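PDB 5GKV: esterase A from Caulobacter crescentus, which probably hydrolyses ester bonds as a serine hydrolase of the beta-lactamase and penicillin-binding-protein family. Local coordinates for residues D15-P21 / V54-G60; V30-N34 / R374-L378. All coordinates share one frame; numbering follows the deposited sequence.

Interaction 1 (D15-P21 / V54-G60)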
ATOM      1  N   ASP A  15     -24.927  -0.232  13.226  1.00 32.55           N
ATOM      2  CA  ASP A  15     -25.430   0.893  12.448  1.00 27.65           C
ATOM      3  C   ASP A  15     -24.480   1.132  11.282  1.00 24.55           C
ATOM      4  O   ASP A  15     -23.317   1.494  11.486  1.00 27.28           O
ATOM      5  CB  ASP A  15     -25.551   2.138  13.322  1.00 37.10           C
ATOM      6  CG  ASP A  15     -26.599   1.989  14.405  1.00 45.53           C
ATOM      7  OD1 ASP A  15     -27.648   1.349  14.148  1.00 42.41           O
ATOM      8  OD2 ASP A  15     -26.367   2.514  15.516  1.00 52.28           O
ATOM      9  N   ILE A  16     -24.955   0.881  10.067  1.00 22.51           N
ATOM     10  CA  ILE A  16     -24.204   1.159   8.846  1.00 21.69           C
ATOM     11  C   ILE A  16     -24.697   2.498   8.320  1.00 23.11           C
ATOM     12  O   ILE A  16     -25.911   2.709   8.215  1.00 21.38           O
ATOM     13  CB  ILE A  16     -24.417   0.058   7.794  1.00 20.00           C
ATOM     14  CG1 ILE A  16     -23.948  -1.315   8.301  1.00 24.86           C
ATOM     15  CG2 ILE A  16     -23.789   0.443   6.453  1.00 21.98           C
ATOM     16  CD1 ILE A  16     -22.741  -1.273   9.157  1.00 20.84           C
ATOM     17  N   THR A  17     -23.773   3.404   8.001  1.00 17.10           N
ATOM     18  CA  THR A  17     -24.151   4.716   7.496  1.00 17.97           C
ATOM     19  C   THR A  17     -23.295   5.067   6.285  1.00 18.85           C
ATOM     20  O   THR A  17     -22.257   4.446   6.023  1.00 16.56           O
ATOM     21  CB  THR A  17     -24.022   5.822   8.579  1.00 18.39           C
ATOM     22  OG1 THR A  17     -22.652   5.994   8.951  1.00 18.18           O
ATOM     23  CG2 THR A  17     -24.852   5.480   9.830  1.00 20.03           C
ATOM     24  N   GLY A  18     -23.749   6.072   5.532  1.00 19.19           N
ATOM     25  CA  GLY A  18     -23.008   6.523   4.366  1.00 14.18           C
ATOM     26  C   GLY A  18     -23.877   6.611   3.126  1.00 18.14           C
ATOM     27  O   GLY A  18     -25.093   6.807   3.225  1.00 20.93           O
ATOM     28  N   VAL A  19     -23.288   6.432   1.953  1.00 16.56           N
ATOM     29  CA  VAL A  19     -24.025   6.533   0.702  1.00 16.80           C
ATOM     30  C   VAL A  19     -23.886   5.209  -0.033  1.00 19.88           C
ATOM     31  O   VAL A  19     -22.791   4.633  -0.106  1.00 17.27           O
ATOM     32  CB  VAL A  19     -23.566   7.750  -0.138  1.00 25.17           C
ATOM     33  CG1 VAL A  19     -22.186   7.567  -0.692  1.00 20.22           C
ATOM     34  CG2 VAL A  19     -24.567   8.073  -1.250  1.00 27.17           C
ATOM     35  N   CYS A  20     -25.007   4.691  -0.505  1.00 16.50           N
ATOM     36  CA  CYS A  20     -24.983   3.455  -1.278  1.00 22.58           C
ATOM     37  C   CYS A  20     -26.236   3.420  -2.134  1.00 17.28           C
ATOM     38  O   CYS A  20     -27.317   3.080  -1.637  1.00 21.16           O
ATOM     39  CB  CYS A  20     -24.912   2.224  -0.378  1.00 24.22           C
ATOM     40  SG  CYS A  20     -24.538   0.677  -1.285  1.00 23.72           S
ATOM     41  N   PRO A  21     -26.137   3.801  -3.407  1.00 20.63           N
ATOM     42  CA  PRO A  21     -27.323   3.829  -4.267  1.00 23.44           C
ATOM     43  C   PRO A  21     -27.927   2.441  -4.407  1.00 26.11           C
ATOM     44  O   PRO A  21     -27.290   1.420  -4.138  1.00 19.61           O
ATOM     45  CB  PRO A  21     -26.784   4.334  -5.614  1.00 24.08           C
ATOM     46  CG  PRO A  21     -25.454   4.879  -5.332  1.00 26.83           C
ATOM     47  CD  PRO A  21     -24.920   4.135  -4.149  1.00 21.52           C
ATOM     48  N   VAL A  54     -18.971   6.393  -5.542  1.00 16.44           N
ATOM     49  CA  VAL A  54     -20.401   6.112  -5.618  1.00 17.03           C
ATOM     50  C   VAL A  54     -20.912   5.336  -4.407  1.00 21.69           C
ATOM     51  O   VAL A  54     -22.088   5.482  -4.048  1.00 20.91           O
ATOM     52  CB  VAL A  54     -20.779   5.386  -6.928  1.00 21.94           C
ATOM     53  CG1 VAL A  54     -20.557   6.299  -8.128  1.00 24.07           C
ATOM     54  CG2 VAL A  54     -19.998   4.088  -7.090  1.00 20.46           C
ATOM     55  N   VAL A  55     -20.076   4.528  -3.765  1.00 15.80           N
ATOM     56  CA  VAL A  55     -20.420   3.852  -2.518  1.00 20.07           C
ATOM     57  C   VAL A  55     -19.417   4.304  -1.473  1.00 17.07           C
ATOM     58  O   VAL A  55     -18.212   4.305  -1.731  1.00 16.05           O
ATOM     59  CB  VAL A  55     -20.376   2.320  -2.655  1.00 18.79           C
ATOM     60  CG1 VAL A  55     -20.707   1.639  -1.299  1.00 20.18           C
ATOM     61  CG2 VAL A  55     -21.303   1.839  -3.772  1.00 20.36           C
ATOM     62  N   ASP A  56     -19.909   4.689  -0.303  1.00 17.13           N
ATOM     63  CA  ASP A  56     -19.028   5.069   0.800  1.00 14.26           C
ATOM     64  C   ASP A  56     -19.767   4.704   2.083  1.00 15.22           C
ATOM     65  O   ASP A  56     -20.611   5.474   2.552  1.00 15.92           O
ATOM     66  CB  ASP A  56     -18.681   6.554   0.720  1.00 16.84           C
ATOM     67  CG  ASP A  56     -17.879   7.041   1.914  1.00 19.73           C
ATOM     68  OD1 ASP A  56     -17.236   6.210   2.588  1.00 15.73           O
ATOM     69  OD2 ASP A  56     -17.895   8.273   2.177  1.00 19.35           O
ATOM     70  N   LEU A  57     -19.481   3.522   2.619  1.00 14.19           N
ATOM     71  CA  LEU A  57     -20.194   2.992   3.775  1.00 13.59           C
ATOM     72  C   LEU A  57     -19.276   2.909   4.983  1.00 14.55           C
ATOM     73  O   LEU A  57     -18.112   2.519   4.858  1.00 14.54           O
ATOM     74  CB  LEU A  57     -20.759   1.604   3.487  1.00 14.74           C
ATOM     75  CG  LEU A  57     -21.876   1.539   2.453  1.00 18.30           C
ATOM     76  CD1 LEU A  57     -22.185   0.085   2.199  1.00 19.61           C
ATOM     77  CD2 LEU A  57     -23.109   2.289   2.949  1.00 18.80           C
ATOM     78  N   MET A  58     -19.834   3.230   6.154  1.00 14.23           N
ATOM     79  CA  MET A  58     -19.134   3.242   7.433  1.00 13.09           C
ATOM     80  C   MET A  58     -19.868   2.349   8.421  1.00 14.46           C
ATOM     81  O   MET A  58     -21.099   2.309   8.424  1.00 14.62           O
ATOM     82  CB  MET A  58     -19.068   4.665   7.999  1.00 15.03           C
ATOM     83  CG  MET A  58     -18.142   5.610   7.217  1.00 13.54           C
ATOM     84  SD  MET A  58     -18.500   7.332   7.627  1.00 16.79           S
ATOM     85  CE  MET A  58     -20.071   7.525   6.756  1.00 16.71           C
ATOM     86  N   GLY A  59     -19.127   1.649   9.283  1.00 16.04           N
ATOM     87  CA  GLY A  59     -19.776   0.878  10.327  1.00 14.10           C
ATOM     88  C   GLY A  59     -18.884   0.723  11.537  1.00 15.42           C
ATOM     89  O   GLY A  59     -17.655   0.842  11.443  1.00 14.28           O
ATOM     90  N   GLY A  60     -19.524   0.492  12.692  1.00 11.01           N
ATOM     91  CA  GLY A  60     -18.758   0.140  13.883  1.00 14.46           C
ATOM     92  C   GLY A  60     -17.995   1.312  14.497  1.00 14.20           C
ATOM     93  O   GLY A  60     -18.435   2.470  14.461  1.00 14.10           O
TER
HETATM   94  O   HOH W   1     -22.078   4.017  10.967  1.00 20.22           O
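Thr17 and Met58 exchange two backbone hydrogen bonds, and Val19 and Asp56 exchange two more, which defines 15-21 as an antiparallel edge partner of strand 54-60 in the main antiparallel sheet of the beta-lactamase/penicillin-binding-protein fold. Met58 N reaches Thr17 O at 2.7 Å, and Thr17 N returns to Met58 O at 2.9 Å. In the second pair, Val19 N to Asp56 O and Asp56 N to Val19 O both measure 2.9 Å. Between the pairs the chain turns a corner at Gly18, whose CA makes a CA-H...O contact with Asp56 O at 3.2 Å.

The side chain of Met58 can be followed outward. CB lies near Thr17 O and OG1; CG and SD carry the chain on, and the bend at chi3 (-73°) folds CE back over the edge segment, 3.7 Å from Thr17 OG1 and 3.9 Å from Gly18 CA. On this same face the side chains of Val19 and Asp56 cross at about a right angle, Val19 CG1 against Asp56 CB, and the Asp56 carboxylate forms a salt bridge with Arg44 on the next strand. Ile16 and Leu57 touch Phe31 of helix 25-35 on the other side of the sheet, where Leu57 CD2 lies between Ile16 CG2 and Cys20 CB. At 54-55 a classic beta bulge sets Val54 and Val55 both opposite Phe47. At the Asp15 end a water lies within hydrogen-bonding distance of Asp15 O, Thr17 OG1 and Met58 O, 2.9 Å from the Thr17 hydroxyl oxygen OG1.

Interaction 2 (V30-N34 / R374-L378)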
ATOM      1  N   VAL A  30     -23.468  -7.052   2.005  1.00 14.38           N
ATOM      2  CA  VAL A  30     -22.217  -7.724   2.355  1.00 14.89           C
ATOM      3  C   VAL A  30     -21.505  -6.978   3.474  1.00 14.41           C
ATOM      4  O   VAL A  30     -20.986  -7.593   4.420  1.00 15.91           O
ATOM      5  CB  VAL A  30     -21.325  -7.863   1.109  1.00 18.00           C
ATOM      6  CG1 VAL A  30     -19.923  -8.348   1.497  1.00 17.44           C
ATOM      7  CG2 VAL A  30     -21.979  -8.838   0.099  1.00 16.73           C
ATOM      8  N   PHE A  31     -21.479  -5.639   3.381  1.00 13.25           N
ATOM      9  CA  PHE A  31     -20.883  -4.802   4.417  1.00 17.33           C
ATOM     10  C   PHE A  31     -21.526  -5.082   5.771  1.00 19.09           C
ATOM     11  O   PHE A  31     -20.836  -5.364   6.754  1.00 17.80           O
ATOM     12  CB  PHE A  31     -21.038  -3.327   4.014  1.00 17.30           C
ATOM     13  CG  PHE A  31     -20.186  -2.359   4.802  1.00 15.07           C
ATOM     14  CD1 PHE A  31     -18.829  -2.230   4.544  1.00 15.29           C
ATOM     15  CD2 PHE A  31     -20.758  -1.556   5.769  1.00 16.41           C
ATOM     16  CE1 PHE A  31     -18.042  -1.321   5.259  1.00 16.41           C
ATOM     17  CE2 PHE A  31     -19.986  -0.639   6.493  1.00 15.31           C
ATOM     18  CZ  PHE A  31     -18.624  -0.519   6.229  1.00 16.02           C
ATOM     19  N   GLU A  32     -22.858  -5.028   5.834  1.00 19.26           N
ATOM     20  CA  GLU A  32     -23.545  -5.367   7.078  1.00 20.55           C
ATOM     21  C   GLU A  32     -23.164  -6.761   7.570  1.00 20.92           C
ATOM     22  O   GLU A  32     -22.950  -6.962   8.767  1.00 20.11           O
ATOM     23  CB  GLU A  32     -25.061  -5.260   6.881  1.00 22.35           C
ATOM     24  CG  GLU A  32     -25.870  -5.790   8.059  1.00 38.80           C
ATOM     25  CD  GLU A  32     -27.377  -5.700   7.811  1.00 50.57           C
ATOM     26  OE1 GLU A  32     -28.107  -6.596   8.301  1.00 57.74           O
ATOM     27  OE2 GLU A  32     -27.816  -4.735   7.141  1.00 47.00           O
ATOM     28  N   GLN A  33     -23.079  -7.738   6.662  1.00 16.41           N
ATOM     29  CA  GLN A  33     -22.737  -9.090   7.091  1.00 19.75           C
ATOM     30  C   GLN A  33     -21.320  -9.177   7.657  1.00 23.32           C
ATOM     31  O   GLN A  33     -21.092  -9.959   8.589  1.00 21.89           O
ATOM     32  CB  GLN A  33     -22.901 -10.080   5.941  1.00 21.13           C
ATOM     33  CG  GLN A  33     -22.737 -11.553   6.363  1.00 28.60           C
ATOM     34  CD  GLN A  33     -23.940 -12.044   7.162  1.00 37.81           C
ATOM     35  OE1 GLN A  33     -25.084 -11.693   6.855  1.00 37.29           O
ATOM     36  NE2 GLN A  33     -23.683 -12.836   8.200  1.00 35.27           N
ATOM     37  N   ASN A  34     -20.357  -8.399   7.112  1.00 20.84           N
ATOM     38  CA  ASN A  34     -18.998  -8.392   7.675  1.00 20.62           C
ATOM     39  C   ASN A  34     -19.012  -8.041   9.163  1.00 19.91           C
ATOM     40  O   ASN A  34     -18.170  -8.530   9.922  1.00 18.36           O
ATOM     41  CB  ASN A  34     -18.077  -7.394   6.940  1.00 18.52           C
ATOM     42  CG  ASN A  34     -17.597  -7.900   5.587  1.00 20.23           C
ATOM     43  OD1 ASN A  34     -17.717  -9.083   5.271  1.00 20.51           O
ATOM     44  ND2 ASN A  34     -17.064  -6.993   4.771  1.00 15.13           N
ATOM     45  N   ARG A 374     -13.077 -10.125   4.076  1.00 17.66           N
ATOM     46  CA  ARG A 374     -13.965  -8.971   4.252  1.00 16.84           C
ATOM     47  C   ARG A 374     -13.866  -8.031   3.052  1.00 16.02           C
ATOM     48  O   ARG A 374     -14.887  -7.576   2.512  1.00 15.29           O
ATOM     49  CB  ARG A 374     -13.633  -8.236   5.559  1.00 15.24           C
ATOM     50  CG  ARG A 374     -13.851  -9.099   6.835  1.00 13.89           C
ATOM     51  CD  ARG A 374     -13.269  -8.419   8.072  1.00 18.57           C
ATOM     52  NE  ARG A 374     -11.798  -8.367   8.024  1.00 16.26           N
ATOM     53  CZ  ARG A 374     -11.047  -7.661   8.867  1.00 17.59           C
ATOM     54  NH1 ARG A 374     -11.617  -6.911   9.809  1.00 12.71           N
ATOM     55  NH2 ARG A 374      -9.726  -7.699   8.759  1.00 14.99           N
ATOM     56  N   SER A 375     -12.647  -7.771   2.582  1.00 14.24           N
ATOM     57  CA  SER A 375     -12.465  -6.872   1.444  1.00 14.30           C
ATOM     58  C   SER A 375     -12.861  -7.549   0.138  1.00 15.91           C
ATOM     59  O   SER A 375     -13.504  -6.925  -0.717  1.00 13.87           O
ATOM     60  CB  SER A 375     -11.010  -6.373   1.381  1.00 15.51           C
ATOM     61  OG  SER A 375     -10.087  -7.390   0.994  1.00 17.75           O
ATOM     62  N   VAL A 376     -12.520  -8.834  -0.010  1.00 13.91           N
ATOM     63  CA  VAL A 376     -12.800  -9.542  -1.260  1.00 15.08           C
ATOM     64  C   VAL A 376     -14.305  -9.628  -1.502  1.00 15.87           C
ATOM     65  O   VAL A 376     -14.783  -9.372  -2.617  1.00 15.72           O
ATOM     66  CB  VAL A 376     -12.136 -10.928  -1.245  1.00 17.76           C
ATOM     67  CG1 VAL A 376     -12.463 -11.688  -2.518  1.00 19.01           C
ATOM     68  CG2 VAL A 376     -10.610 -10.780  -1.083  1.00 15.85           C
ATOM     69  N   ARG A 377     -15.073  -9.975  -0.467  1.00 15.30           N
ATOM     70  CA  ARG A 377     -16.525 -10.080  -0.620  1.00 17.27           C
ATOM     71  C   ARG A 377     -17.133  -8.741  -1.019  1.00 16.26           C
ATOM     72  O   ARG A 377     -18.085  -8.693  -1.808  1.00 14.72           O
ATOM     73  CB  ARG A 377     -17.173 -10.561   0.679  1.00 17.94           C
ATOM     74  CG  ARG A 377     -16.903 -12.009   1.069  1.00 24.60           C
ATOM     75  CD  ARG A 377     -17.822 -12.422   2.254  1.00 28.29           C
ATOM     76  NE  ARG A 377     -17.425 -11.797   3.521  1.00 28.28           N
ATOM     77  CZ  ARG A 377     -16.565 -12.343   4.380  1.00 31.94           C
ATOM     78  NH1 ARG A 377     -16.034 -13.537   4.118  1.00 26.44           N
ATOM     79  NH2 ARG A 377     -16.251 -11.714   5.511  1.00 31.03           N
ATOM     80  N   LEU A 378     -16.619  -7.639  -0.459  1.00 12.25           N
ATOM     81  CA  LEU A 378     -17.150  -6.317  -0.792  1.00 12.60           C
ATOM     82  C   LEU A 378     -16.870  -5.963  -2.248  1.00 13.90           C
ATOM     83  O   LEU A 378     -17.760  -5.490  -2.970  1.00 15.87           O
ATOM     84  CB  LEU A 378     -16.552  -5.249   0.140  1.00 12.95           C
ATOM     85  CG  LEU A 378     -17.069  -5.280   1.587  1.00 14.35           C
ATOM     86  CD1 LEU A 378     -16.196  -4.409   2.509  1.00 12.77           C
ATOM     87  CD2 LEU A 378     -18.555  -4.830   1.637  1.00 12.86           C
TER
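Asn34 and Arg377 form the polar core of this helix-helix contact. The guanidinium approaches side-on and spends two nitrogens on one atom: Arg377 NH2 lies 3.0 Å and Arg377 NE 3.2 Å from Asn34 OD1. That oxygen sits in the guanidinium plane, while the amide and guanidinium planes are 65° apart; NE meets OD1 in the carbonyl plane, and NH2 comes from above it. The other half of the amide donates across the gap, Asn34 ND2 to Arg374 O at 3.2 Å, in a bent bond. Bonds at both ends hold the orientation of this buried amide.

The two helices, parts of 25-35 and 373-384, are the first and last helices of the chain, packed against one side of the central sheet as in other serine beta-lactamases and related penicillin-binding proteins. They run nearly antiparallel, at 163°, with axes 9.7 Å apart.

Apolar contacts make up the rest. Val30 has CG1 anti to the backbone N (chi1 170°), which directs that methyl onto Arg377 CB at 3.6 Å and toward Leu378 CD2. Leu378 spreads its two methyls: CD2 packs on the backbone and CB of Phe31, whereas CD1 meets the edge of the Phe31 ring and lies 3.5 Å from Asn34 ND2. Arg374 turns its guanidinium away to salt bridges with Glu40 and Asp372.

The centres of interactions 1 and 2 lie about 12 Å apart, on the same side of the chain's centre, and Phe31 joins them directly. Its CZ comes within 3.4 Å of Leu57 O and its CD2 within 3.7 Å of Ile16 CG2, so helix 25-35, which carries Phe31, covers one face of the strand pair in interaction 1. Along the chain the segments alternate: 15-21, 30-34, 54-60, then 374-378. Edge strand 16-17 leads into helix 25-35, followed by the sheet strands 42-49 and 52-60. The N-terminal edge strand and helix and the C-terminal helix thus pack together on one part of the sheet, helix 373-384 reaching the inner strands 42-49 and 356-362.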